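Local structure of endolytic peptidoglycan transglycosylase RlpA (Pseudomonas aeruginosa, 6I05) at residues E18-K21 with A22-G26; S36-N40 with Q41-H45. The protein cleaves peptidoglycan as a lytic transglycosylase with a strong preference for naked glycan strands lacking stem peptides, which its SPOR domain helps to recognise at the division septum. All coordinates share one frame; numbering follows the deposited sequence. Where two conformers were deposited one is given.

Contact 1 of 2, residues E18-K21 with A22-G26; sequences ELLK and AKLSG
The last turns of helix 14-25, one of the two helices of the SPOR domain, are tied here by successive i to i+4 bonds. Ala22 N donates to Glu18 O, Lys23 N to Leu19 O, and Leu24 N to Leu20 O at 2.9 Å, the last with its donor nearly in line with the C=O bond. The next bond, Ser25 N to Lys21 O, is longer at 3.2 Å and more bent, with an N-H...O angle of 148°. Leu20 and Leu24, both buried, form the inner side: CG of Leu20 lies 3.8 Å from CD1 of Leu24, and the pair faces Val8 and Val47 of the sheet as well as Leu70. On an exposed side, the extended chain of Lys23 runs back along the helix toward the end of Leu19. Chi1 of -68° sets Lys23 CG beside its own backbone N, opposite the carbonyl carbon, and brings it to 3.4 Å from Leu19 O. Farther out the lysine crosses the tip of Leu19 at an angle, CE of Lys23 resting 3.9 Å from CD1 of Leu19 while NZ reaches the other methyl, CD2.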
# COMPACT_ATOMS: atom_id res chain seq x y z
N GLU A 18 -8.90 4.83 1.90
CA GLU A 18 -8.51 6.19 1.53
C GLU A 18 -7.68 6.84 2.62
O GLU A 18 -6.75 7.60 2.33
CB GLU A 18 -9.74 7.03 1.20
CG GLU A 18 -10.52 6.56 -0.02
CD GLU A 18 -9.90 7.01 -1.33
OE1 GLU A 18 -8.90 7.76 -1.29
OE2 GLU A 18 -10.41 6.62 -2.40
N LEU A 19 -8.01 6.57 3.89
CA LEU A 19 -7.24 7.16 4.98
C LEU A 19 -5.81 6.64 4.98
O LEU A 19 -4.86 7.42 5.10
CB LEU A 19 -7.92 6.86 6.32
CG LEU A 19 -7.19 7.38 7.55
CD1 LEU A 19 -7.00 8.89 7.48
CD2 LEU A 19 -7.95 7.00 8.82
N LEU A 20 -5.64 5.32 4.83
CA LEU A 20 -4.29 4.78 4.76
C LEU A 20 -3.53 5.34 3.56
O LEU A 20 -2.35 5.68 3.67
CB LEU A 20 -4.32 3.25 4.73
CG LEU A 20 -2.94 2.59 4.62
CD1 LEU A 20 -2.03 3.01 5.77
CD2 LEU A 20 -3.06 1.08 4.56
N LYS A 21 -4.20 5.44 2.41
CA LYS A 21 -3.56 6.04 1.24
C LYS A 21 -3.04 7.45 1.54
O LYS A 21 -1.90 7.79 1.21
CB LYS A 21 -4.52 6.05 0.05
CG LYS A 21 -4.05 6.91 -1.10
CD LYS A 21 -5.02 6.83 -2.27
CE LYS A 21 -4.65 7.80 -3.38
NZ LYS A 21 -5.66 7.79 -4.48
N ALA A 22 -3.88 8.28 2.17
CA ALA A 22 -3.47 9.64 2.49
C ALA A 22 -2.28 9.65 3.45
O ALA A 22 -1.33 10.42 3.27
CB ALA A 22 -4.64 10.43 3.07
N LYS A 23 -2.31 8.80 4.48
CA LYS A 23 -1.20 8.76 5.43
C LYS A 23 0.09 8.29 4.76
O LYS A 23 1.17 8.82 5.04
CB LYS A 23 -1.55 7.85 6.61
CG LYS A 23 -2.66 8.39 7.51
CD LYS A 23 -2.91 7.46 8.68
CE LYS A 23 -3.91 8.06 9.65
NZ LYS A 23 -4.43 7.04 10.60
N LEU A 24 -0.01 7.30 3.87
CA LEU A 24 1.19 6.80 3.20
C LEU A 24 1.84 7.87 2.34
O LEU A 24 3.07 7.89 2.20
CB LEU A 24 0.86 5.58 2.35
CG LEU A 24 0.64 4.28 3.13
CD1 LEU A 24 -0.04 3.24 2.25
CD2 LEU A 24 1.97 3.76 3.66
N SER A 25 1.05 8.77 1.77
CA SER A 25 1.62 9.85 0.97
C SER A 25 2.56 10.73 1.79
O SER A 25 3.44 11.38 1.22
CB SER A 25 0.51 10.67 0.33
OG SER A 25 -0.20 9.88 -0.62
N GLY A 26 2.42 10.74 3.11
CA GLY A 26 3.33 11.49 3.95
C GLY A 26 4.61 10.78 4.31
O GLY A 26 5.50 11.38 4.92

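Contact 2 of 2, residues S36-N40 with Q41-H45; sequences SVVRN and QQILH
Strands 32-39 and 42-52 form a beta hairpin of the antiparallel SPOR-domain sheet, closed by a two-residue type I' turn from Arg39 to Gln42. Asn40 and Gln41 occupy its corners with positive phi. Two hydrogen-bonded pairs carry the backbone ladder. Val37 and Leu44 exchange two bonds, the one from Leu44 N to Val37 O being short (2.8 Å) and almost straight at 173°. Arg39 and Gln42 exchange the other two; at the turn Gln42 N approaches Arg39 O from well above the carbonyl plane, whereas Arg39 N meets Gln42 O nearly head-on. CA-H...O contacts fill the ladder between the two pairs, Val38 CA to Gln42 O and Ile43 CA to Val37 O (both 3.4 Å), and Ser36 CA adds another to Leu44 O beyond the last pair.

The polar side-chain contact across the strands joins Ser36 to His45: OG lies 2.7 Å from ND1, at the ring edge and near its plane. Either group could be the donor. Chi1 of -57° sets Ser36 OG beside its backbone N, from where it meets His45 ND1. The imidazole also packs on Pro14 and Ala17 of helix 14-25. Apolar contacts continue along this face, where CG2 of Val38 and CD1 of Ile43 touch at 3.7 Å.

The other face carries Val37, Arg39, Gln42 and Leu44. CG2 of Val37 is 4.3 Å from CB of Leu44, and Arg39 CG approaches Leu44 CD2. The arginine folds back along its own strand, one face of its guanidinium lying over Val37 CG2, the methyl set toward the rim of the group. Helping to fix the fold-back, NH1 of Arg39 donates to Val38 O at 3.0 Å, the oxygen close to the guanidinium plane but the donor well above the carbonyl plane.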
# COMPACT_ATOMS: atom_id res chain seq x y z
N SER A 36 -9.32 -1.87 -6.04
CA SER A 36 -10.50 -2.49 -5.46
C SER A 36 -10.93 -3.66 -6.34
O SER A 36 -11.01 -3.52 -7.57
CB SER A 36 -11.64 -1.47 -5.37
OG SER A 36 -11.23 -0.34 -4.61
N VAL A 37 -11.23 -4.80 -5.71
CA VAL A 37 -11.61 -6.01 -6.42
C VAL A 37 -12.74 -6.70 -5.68
O VAL A 37 -12.98 -6.46 -4.50
CB VAL A 37 -10.42 -6.98 -6.60
CG1 VAL A 37 -9.35 -6.37 -7.52
CG2 VAL A 37 -9.82 -7.33 -5.24
N VAL A 38 -13.44 -7.58 -6.39
CA VAL A 38 -14.45 -8.43 -5.76
C VAL A 38 -13.76 -9.67 -5.22
O VAL A 38 -13.07 -10.38 -5.96
CB VAL A 38 -15.56 -8.82 -6.75
CG1 VAL A 38 -16.60 -9.69 -6.04
CG2 VAL A 38 -16.23 -7.59 -7.33
N ARG A 39 -13.93 -9.92 -3.93
CA ARG A 39 -13.42 -11.13 -3.29
C ARG A 39 -14.45 -11.60 -2.29
O ARG A 39 -14.92 -10.80 -1.47
CB ARG A 39 -12.10 -10.85 -2.55
CG ARG A 39 -10.93 -10.46 -3.42
CD ARG A 39 -10.31 -11.68 -4.09
NE ARG A 39 -9.08 -11.35 -4.82
CZ ARG A 39 -9.05 -10.82 -6.04
NH1 ARG A 39 -10.18 -10.54 -6.68
NH2 ARG A 39 -7.88 -10.56 -6.62
N ASN A 40 -14.81 -12.88 -2.35
CA ASN A 40 -15.71 -13.47 -1.36
C ASN A 40 -17.01 -12.70 -1.25
O ASN A 40 -17.52 -12.45 -0.16
CB ASN A 40 -15.01 -13.61 -0.01
CG ASN A 40 -13.88 -14.60 -0.04
OD1 ASN A 40 -14.01 -15.65 -0.67
ND2 ASN A 40 -12.76 -14.26 0.59
N GLN A 41 -17.55 -12.30 -2.41
CA GLN A 41 -18.85 -11.64 -2.54
C GLN A 41 -18.88 -10.25 -1.93
O GLN A 41 -19.96 -9.73 -1.65
CB GLN A 41 -20.00 -12.49 -1.98
CG GLN A 41 -20.12 -13.84 -2.62
CD GLN A 41 -21.35 -14.56 -2.14
OE1 GLN A 41 -21.40 -15.09 -1.03
NE2 GLN A 41 -22.38 -14.55 -2.97
N GLN A 42 -17.72 -9.64 -1.72
CA GLN A 42 -17.64 -8.29 -1.19
C GLN A 42 -16.56 -7.54 -1.95
O GLN A 42 -15.80 -8.13 -2.70
CB GLN A 42 -17.30 -8.30 0.30
CG GLN A 42 -18.26 -9.07 1.18
CD GLN A 42 -17.92 -8.96 2.65
OE1 GLN A 42 -17.06 -8.17 3.04
NE2 GLN A 42 -18.59 -9.75 3.48
N ILE A 43 -16.50 -6.24 -1.73
CA ILE A 43 -15.44 -5.44 -2.32
C ILE A 43 -14.28 -5.36 -1.34
O ILE A 43 -14.48 -5.11 -0.15
CB ILE A 43 -15.94 -4.03 -2.70
CG1 ILE A 43 -17.17 -4.12 -3.60
CG2 ILE A 43 -14.82 -3.25 -3.40
CD1 ILE A 43 -16.97 -5.00 -4.79
N LEU A 44 -13.07 -5.59 -1.84
CA LEU A 44 -11.85 -5.48 -1.05
C LEU A 44 -11.02 -4.35 -1.64
O LEU A 44 -10.67 -4.39 -2.82
CB LEU A 44 -11.07 -6.79 -1.12
CG LEU A 44 -9.85 -6.85 -0.20
CD1 LEU A 44 -10.27 -6.77 1.27
CD2 LEU A 44 -9.03 -8.11 -0.48
N HIS A 45 -10.72 -3.35 -0.81
CA HIS A 45 -9.98 -2.16 -1.23
C HIS A 45 -8.53 -2.32 -0.78
O HIS A 45 -8.23 -2.16 0.40
CB HIS A 45 -10.59 -0.91 -0.61
CG HIS A 45 -12.03 -0.71 -0.94
ND1 HIS A 45 -12.45 -0.27 -2.18
CD2 HIS A 45 -13.15 -0.90 -0.20
CE1 HIS A 45 -13.77 -0.19 -2.18
NE2 HIS A 45 -14.22 -0.58 -1.00

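Contact 1 runs along the end of one helix and contact 2 lies within one hairpin, their centres about 20 Å apart and their nearest atoms about 6 Å apart. Contact 1 is partly buried: one side of its helix, with Leu20 and Leu24, packs against the sheet, another bears exposed residues. Contact 2 is a surface contact at the hairpin's turn end and has no fully buried residue. Both rest on backbone hydrogen bonds, within helical turns in the first and between neighbouring strands in the second. Their side chains differ: leucine packing and a lysine crossing a leucine in 18-26, a serine-histidine bond and a folded arginine in 36-45. Strand 32-39 relates them, since its Val32 and Ile34 touch the helix.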